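Local coordinates for putative fimbrial associated sortase-like protein (Corynebacterium diphtheriae, PDB 6BWE) that probably acts as a class C sortase, a cysteine transpeptidase that links pilin subunits through an acyl-thioester intermediate during pilus assembly, at residues A[60-64]-A[106-110]; A[42-46]-A[172-177]; A[79-85]-A[146-152]. The protein carries 2 engineered substitutions. All blocks are in the same frame, centred on the assembly; numbering follows the deposited sequence.

Contact 1 of 3, residues A[60-64]-A[106-110]; sequences PYLDY and GHLYG
Helix 59-66 presents Tyr61 and Tyr64 to Tyr109, just past strand 105-107, and the nearest CA atoms, those of Tyr64 and Tyr109, are 8.0 Å apart, so side chains fill the gap. The ring of Tyr109 is wedged between the two helix tyrosines. Tyr61 directs its CD2-CE2 edge at one face of Tyr109, in an edge-to-face pair with planes at 60° and CE2 3.6 Å from Tyr109 CG. Tyr109 in turn points its own edge at a face of Tyr64, its CD1 lying above the ring centre, 3.6 Å from Tyr64 CD2. With CG opposite the backbone N (chi1 172°), Tyr64 extends from the helix toward the strand, where its OH meets ND1 of His107 in a 2.7 Å hydrogen bond near the imidazole plane. Gly95 N is a second partner of this hydroxyl, while His107 NE2 bonds to Ala112 O, which ties down both imidazole nitrogens. The hydroxyl of Tyr109 passes Pro60 CB and bonds to Ser40 O of the second subunit. The buried aromatic cluster thus joins helix 59-66 to the sheet, with Tyr37 of helix 24-39 against Tyr109 and Ile124 of strand 123-125 against His107.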
# COMPACT_ATOMS: atom_id res chain seq x y z
N PRO A 60 4.31 8.10 -7.36
CA PRO A 60 2.97 7.51 -7.14
C PRO A 60 1.94 8.51 -6.67
O PRO A 60 0.78 8.38 -7.09
CB PRO A 60 3.23 6.46 -6.05
CG PRO A 60 4.65 6.03 -6.33
CD PRO A 60 5.35 7.31 -6.67
N TYR A 61 2.33 9.46 -5.81
CA TYR A 61 1.35 10.44 -5.34
C TYR A 61 0.92 11.37 -6.48
O TYR A 61 -0.26 11.67 -6.64
CB TYR A 61 1.82 11.22 -4.11
CG TYR A 61 0.67 11.83 -3.36
CD1 TYR A 61 0.19 13.11 -3.68
CD2 TYR A 61 0.00 11.12 -2.36
CE1 TYR A 61 -0.87 13.67 -3.02
CE2 TYR A 61 -1.06 11.69 -1.68
CZ TYR A 61 -1.50 12.97 -2.03
OH TYR A 61 -2.54 13.56 -1.35
N LEU A 62 1.87 11.74 -7.33
CA LEU A 62 1.58 12.56 -8.52
C LEU A 62 0.64 11.84 -9.47
O LEU A 62 -0.27 12.46 -10.03
CB LEU A 62 2.87 12.92 -9.27
CG LEU A 62 3.70 13.95 -8.52
CD1 LEU A 62 5.06 14.09 -9.20
CD2 LEU A 62 2.94 15.29 -8.39
N ASP A 63 0.85 10.54 -9.65
CA ASP A 63 -0.06 9.75 -10.48
C ASP A 63 -1.46 9.65 -9.89
O ASP A 63 -2.45 9.81 -10.61
CB ASP A 63 0.50 8.36 -10.74
CG ASP A 63 -0.26 7.65 -11.82
OD1 ASP A 63 -0.05 7.99 -13.03
OD2 ASP A 63 -1.08 6.78 -11.49
N TYR A 64 -1.52 9.41 -8.58
CA TYR A 64 -2.78 9.47 -7.83
C TYR A 64 -3.60 10.74 -8.12
O TYR A 64 -4.78 10.67 -8.42
CB TYR A 64 -2.47 9.37 -6.36
CG TYR A 64 -3.58 9.60 -5.41
CD1 TYR A 64 -4.64 8.68 -5.29
CD2 TYR A 64 -3.51 10.65 -4.50
CE1 TYR A 64 -5.62 8.88 -4.32
CE2 TYR A 64 -4.45 10.86 -3.55
CZ TYR A 64 -5.53 10.01 -3.48
OH TYR A 64 -6.46 10.22 -2.47
N GLY A 106 -12.40 13.35 2.37
CA GLY A 106 -11.10 13.02 1.85
C GLY A 106 -10.95 11.54 1.53
O GLY A 106 -11.35 10.67 2.32
N HIS A 107 -10.33 11.25 0.40
CA HIS A 107 -10.00 9.87 0.07
C HIS A 107 -8.64 9.55 0.69
O HIS A 107 -7.70 10.34 0.52
CB HIS A 107 -10.00 9.64 -1.44
CG HIS A 107 -9.43 8.32 -1.82
ND1 HIS A 107 -8.11 8.16 -2.19
CD2 HIS A 107 -9.98 7.08 -1.81
CE1 HIS A 107 -7.88 6.87 -2.41
NE2 HIS A 107 -8.99 6.20 -2.15
N LEU A 108 -8.54 8.43 1.40
CA LEU A 108 -7.29 8.05 2.05
C LEU A 108 -6.32 7.42 1.05
O LEU A 108 -6.51 6.29 0.60
CB LEU A 108 -7.57 7.13 3.23
CG LEU A 108 -6.50 6.88 4.27
CD1 LEU A 108 -5.81 8.15 4.76
CD2 LEU A 108 -7.13 6.15 5.44
N TYR A 109 -5.28 8.18 0.71
CA TYR A 109 -4.21 7.71 -0.12
C TYR A 109 -3.65 6.38 0.44
O TYR A 109 -3.42 6.25 1.66
CB TYR A 109 -3.09 8.78 -0.19
CG TYR A 109 -1.93 8.25 -1.01
CD1 TYR A 109 -2.05 8.08 -2.39
CD2 TYR A 109 -0.75 7.84 -0.39
CE1 TYR A 109 -0.99 7.54 -3.14
CE2 TYR A 109 0.29 7.31 -1.11
CZ TYR A 109 0.16 7.13 -2.46
OH TYR A 109 1.24 6.58 -3.11
N GLY A 110 -3.46 5.41 -0.43
CA GLY A 110 -3.06 4.07 -0.03
C GLY A 110 -4.19 3.06 -0.02
O GLY A 110 -3.97 1.88 0.29

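Contact 2 of 3, residues A[42-46]-A[172-177]; sequences VGFPI and TKLLAP
The ring of Phe44 lies against the turn formed by residues 172-177, with the backbone of Ala176 over one face and Thr172 OG1 near the ring plane at an edge. Ala176 N sits 4.0 Å above that face, displaced toward the rim, and the CB of the same alanine is 3.8 Å from Phe44 CE2. Across the ring, Phe44 CE1 approaches Thr172 O at 3.5 Å, whereas Phe44 CD2 is 4.0 Å from Pro177 CD. The phenyl group therefore spans the turn from its first residue to its last.

With chi1 at 57° the Phe44 ring sits between backbone N and carbonyl carbon, laid along the turn. Leu175 approaches at about a right angle to the phenylalanine, its CB 4.1 Å from Phe44 CD1, and its carbonyl O stands 3.4 Å from Phe44 CB. No hydrogen bond joins the two segments, so apolar and van der Waals contacts carry the association. The shape of the turn is instead fixed internally: Leu175 N bonds to Thr172 O and Ala176 N to Lys173 O, the pattern of a short 3-10 segment.

Two smaller contacts extend the interface. Ile46 places its CG2 branch 3.5 Å from Thr172 OG1, the two side chains meeting nearly at right angles, and Pro45 O lies 3.9 Å from Leu175 CD1. Ile46 of the second subunit packs on Phe44.

Residues 42-46 belong to the connection between helices 24-39 and 59-66, and lead into residues 47-53, which are not modelled and probably belong to the lid of class C sortases. Residues 172-177 connect strands 155-167 and 183-187, and Leu175 reaches from the turn onto Thr185 and Ile187 of strand 183-187 and Leu200 of strand 198-206.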
# COMPACT_ATOMS: atom_id res chain seq x y z
N VAL A 42 -1.60 -2.08 -3.03
CA VAL A 42 -1.52 -3.44 -2.50
C VAL A 42 -1.67 -3.52 -0.99
O VAL A 42 -1.99 -4.59 -0.47
CB VAL A 42 -0.30 -4.20 -3.05
CG1 VAL A 42 -0.49 -4.45 -4.55
CG2 VAL A 42 0.96 -3.40 -2.80
N GLY A 43 -1.49 -2.46 -0.26
CA GLY A 43 -1.89 -2.58 1.14
C GLY A 43 -3.22 -1.93 1.50
O GLY A 43 -4.21 -1.89 0.73
N PHE A 44 -3.24 -1.47 2.73
CA PHE A 44 -4.23 -0.53 3.18
C PHE A 44 -3.50 0.50 4.02
O PHE A 44 -2.39 0.23 4.48
CB PHE A 44 -5.32 -1.23 3.95
CG PHE A 44 -4.85 -2.01 5.15
CD1 PHE A 44 -4.83 -1.44 6.40
CD2 PHE A 44 -4.45 -3.33 5.02
CE1 PHE A 44 -4.42 -2.17 7.50
CE2 PHE A 44 -4.04 -4.08 6.13
CZ PHE A 44 -4.02 -3.49 7.37
N PRO A 45 -4.11 1.66 4.23
CA PRO A 45 -3.49 2.68 5.06
C PRO A 45 -3.45 2.34 6.55
O PRO A 45 -4.48 2.11 7.14
CB PRO A 45 -4.34 3.94 4.80
CG PRO A 45 -5.32 3.56 3.75
CD PRO A 45 -5.43 2.08 3.73
N ILE A 46 -2.25 2.31 7.13
CA ILE A 46 -2.05 2.03 8.59
C ILE A 46 -1.48 3.25 9.33
O ILE A 46 -2.21 4.19 9.67
CB ILE A 46 -1.14 0.79 8.82
CG1 ILE A 46 0.24 0.99 8.16
CG2 ILE A 46 -1.84 -0.47 8.33
CD1 ILE A 46 1.00 -0.27 7.91
N THR A 172 -6.29 -0.40 12.69
CA THR A 172 -6.70 -0.24 11.27
C THR A 172 -6.98 -1.54 10.49
O THR A 172 -7.29 -1.47 9.29
CB THR A 172 -5.61 0.56 10.48
OG1 THR A 172 -4.32 -0.02 10.74
CG2 THR A 172 -5.63 2.06 10.87
N LYS A 173 -6.86 -2.70 11.15
CA LYS A 173 -7.08 -4.00 10.52
C LYS A 173 -8.35 -4.09 9.66
O LYS A 173 -8.34 -4.77 8.65
CB LYS A 173 -7.28 -5.12 11.57
CG LYS A 173 -6.17 -5.40 12.57
CD LYS A 173 -6.62 -6.48 13.55
CE LYS A 173 -7.53 -5.94 14.67
NZ LYS A 173 -6.75 -5.55 15.89
N LEU A 174 -9.44 -3.49 10.10
CA LEU A 174 -10.72 -3.56 9.38
C LEU A 174 -10.74 -2.89 7.99
O LEU A 174 -11.71 -3.07 7.22
CB LEU A 174 -11.84 -3.00 10.23
CG LEU A 174 -12.13 -3.85 11.48
CD1 LEU A 174 -12.88 -2.99 12.47
CD2 LEU A 174 -12.95 -5.08 11.11
N LEU A 175 -9.69 -2.14 7.69
CA LEU A 175 -9.54 -1.45 6.39
C LEU A 175 -8.88 -2.30 5.33
O LEU A 175 -8.69 -1.86 4.20
CB LEU A 175 -8.73 -0.16 6.57
CG LEU A 175 -9.25 0.83 7.61
CD1 LEU A 175 -8.36 2.07 7.59
CD2 LEU A 175 -10.69 1.20 7.35
N ALA A 176 -8.51 -3.53 5.68
CA ALA A 176 -7.83 -4.39 4.73
C ALA A 176 -8.72 -4.72 3.51
O ALA A 176 -9.95 -4.92 3.66
CB ALA A 176 -7.39 -5.67 5.43
N PRO A 177 -8.13 -4.76 2.30
CA PRO A 177 -8.84 -5.27 1.15
C PRO A 177 -9.02 -6.80 1.29
O PRO A 177 -8.27 -7.48 2.03
CB PRO A 177 -7.92 -4.92 -0.01
CG PRO A 177 -6.57 -4.95 0.57
CD PRO A 177 -6.71 -4.47 1.98

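Contact 3 of 3, residues A[79-85]-A[146-152]; sequences ASISIPT and DPIYITV
Ser80 and Thr151 exchange a pair of backbone hydrogen bonds, as do Ser82 and Tyr149, and these four bonds hold strands 79-83 and 147-152 antiparallel. Ser80 N to Thr151 O is 3.0 Å and Tyr149 N to Ser82 O 2.9 Å, the latter nearly straight at 172°. Between the two hydrogen-bonded pairs lies the non-hydrogen-bonded pair Ile81 and Ile150, where CA-H...O contacts supplement the main bonds, among them Ile150 CA to Ser80 O at 3.3 Å.

Apolar contacts gather on the face bearing Ile81 and Ile150. The tip of Ile81, carried by a CG1 branch opposite the backbone N (chi1 -172°), presses CD1 against Ile148 CG2 at a tight 3.4 Å, and both residues also pack on Leu186 of strand 183-187. On the face bearing Ser82, Pro84 CG meets the ring edge of Tyr149 at CE2, 4.0 Å away; the Tyr149 hydroxyl bonds to Asp212 and Asn214.

Polar side chains and a water close the end where the strands part. Thr85 OG1 donates to Asp146 OD2 at 2.7 Å, coming from above the carboxylate plane, and OD2 also accepts from Lys143 N. One water bridges Thr85 N and Pro147 O, being 2.7 Å from Pro147 O.

Strand 88-94 pairs on the far side of 77-83 and strand 155-167 on that of 147-152, so this pairing closes the eight-stranded beta-barrel characteristic of sortases.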
# COMPACT_ATOMS: atom_id res chain seq x y z
N ALA A 79 -15.35 12.25 -6.78
CA ALA A 79 -16.60 11.51 -6.71
C ALA A 79 -17.50 12.18 -5.70
O ALA A 79 -17.08 13.06 -4.96
CB ALA A 79 -16.35 10.05 -6.30
N SER A 80 -18.78 11.83 -5.70
CA SER A 80 -19.65 12.28 -4.63
C SER A 80 -20.33 11.07 -4.02
O SER A 80 -20.38 10.00 -4.63
CB SER A 80 -20.68 13.31 -5.12
OG SER A 80 -21.48 12.75 -6.14
N ILE A 81 -20.80 11.25 -2.80
CA ILE A 81 -21.42 10.20 -2.05
C ILE A 81 -22.78 10.68 -1.58
O ILE A 81 -22.92 11.83 -1.22
CB ILE A 81 -20.51 9.73 -0.90
CG1 ILE A 81 -21.07 8.48 -0.23
CG2 ILE A 81 -20.31 10.79 0.15
CD1 ILE A 81 -20.02 7.69 0.54
N SER A 82 -23.75 9.78 -1.64
CA SER A 82 -25.08 9.99 -1.06
C SER A 82 -25.39 8.89 -0.05
O SER A 82 -25.22 7.72 -0.36
CB SER A 82 -26.13 9.95 -2.16
OG SER A 82 -27.42 10.12 -1.61
N ILE A 83 -25.85 9.29 1.14
CA ILE A 83 -26.22 8.40 2.23
C ILE A 83 -27.61 8.88 2.68
O ILE A 83 -27.73 9.64 3.63
CB ILE A 83 -25.21 8.40 3.39
CG1 ILE A 83 -23.76 8.18 2.88
CG2 ILE A 83 -25.55 7.26 4.33
CD1 ILE A 83 -22.71 8.46 3.92
N PRO A 84 -28.66 8.47 1.96
CA PRO A 84 -29.97 9.08 2.22
C PRO A 84 -30.52 8.88 3.61
O PRO A 84 -31.24 9.79 4.11
CB PRO A 84 -30.91 8.40 1.20
CG PRO A 84 -30.11 7.37 0.53
CD PRO A 84 -28.66 7.66 0.74
N THR A 85 -30.18 7.79 4.29
CA THR A 85 -30.72 7.61 5.64
C THR A 85 -30.27 8.66 6.65
O THR A 85 -30.89 8.81 7.70
CB THR A 85 -30.46 6.21 6.21
OG1 THR A 85 -29.05 5.91 6.22
CG2 THR A 85 -31.22 5.18 5.40
N ASP A 146 -28.18 -0.09 5.35
CA ASP A 146 -28.45 1.20 4.71
C ASP A 146 -27.67 1.29 3.39
O ASP A 146 -26.58 0.74 3.29
CB ASP A 146 -28.06 2.37 5.61
CG ASP A 146 -29.07 2.62 6.75
OD1 ASP A 146 -30.12 1.91 6.87
OD2 ASP A 146 -28.81 3.59 7.51
N PRO A 147 -28.22 1.96 2.37
CA PRO A 147 -27.48 2.11 1.13
C PRO A 147 -26.56 3.35 1.10
O PRO A 147 -26.85 4.38 1.73
CB PRO A 147 -28.59 2.29 0.10
CG PRO A 147 -29.63 3.04 0.84
CD PRO A 147 -29.60 2.46 2.23
N ILE A 148 -25.48 3.21 0.36
CA ILE A 148 -24.51 4.28 0.09
C ILE A 148 -24.31 4.31 -1.41
O ILE A 148 -24.08 3.25 -2.01
CB ILE A 148 -23.17 3.98 0.77
CG1 ILE A 148 -23.33 3.99 2.30
CG2 ILE A 148 -22.09 4.96 0.33
CD1 ILE A 148 -22.20 3.26 3.01
N TYR A 149 -24.43 5.49 -2.03
CA TYR A 149 -24.27 5.62 -3.49
C TYR A 149 -23.05 6.48 -3.81
O TYR A 149 -22.95 7.61 -3.33
CB TYR A 149 -25.50 6.28 -4.11
CG TYR A 149 -26.79 5.53 -3.81
CD1 TYR A 149 -27.29 4.58 -4.69
CD2 TYR A 149 -27.47 5.74 -2.63
CE1 TYR A 149 -28.49 3.90 -4.44
CE2 TYR A 149 -28.65 5.06 -2.34
CZ TYR A 149 -29.16 4.14 -3.24
OH TYR A 149 -30.32 3.45 -2.93
N ILE A 150 -22.15 5.99 -4.67
CA ILE A 150 -20.99 6.74 -5.08
C ILE A 150 -21.20 7.08 -6.54
O ILE A 150 -21.44 6.18 -7.34
CB ILE A 150 -19.68 5.96 -4.88
CG1 ILE A 150 -19.42 5.82 -3.38
CG2 ILE A 150 -18.52 6.74 -5.53
CD1 ILE A 150 -18.27 4.93 -3.04
N THR A 151 -21.10 8.35 -6.88
CA THR A 151 -21.15 8.77 -8.26
C THR A 151 -19.77 9.20 -8.69
O THR A 151 -19.16 10.04 -8.04
CB THR A 151 -22.18 9.87 -8.48
OG1 THR A 151 -23.47 9.40 -8.02
CG2 THR A 151 -22.31 10.22 -9.93
N VAL A 152 -19.29 8.62 -9.78
CA VAL A 152 -17.92 8.88 -10.24
C VAL A 152 -17.92 8.79 -11.76
O VAL A 152 -18.44 7.82 -12.34
CB VAL A 152 -16.90 7.94 -9.54
CG1 VAL A 152 -17.26 6.47 -9.69
CG2 VAL A 152 -15.49 8.21 -10.00
O HOH W 1 -28.53 5.50 3.48

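How the contacts relate
Contacts 1 and 2 are neighbours, their centres 14 Å apart, and they meet where Pro45 packs on Leu108, Tyr109 and Gly110. Both also touch the second subunit, so this side of the domain forms part of the dimer interface. Contact 3 lies across the chain's centre, about 21 Å from contact 1 and 22 Å from contact 2, centre to centre. Along the sequence contact 2 is outermost, with the other two nested in its loop; the segments of contacts 1 and 3 alternate, and helix 59-66 is followed by strand 77-83. Contact 1 packs helix 59-66 on the sheet that contact 3 closes by pairing its first and last strands.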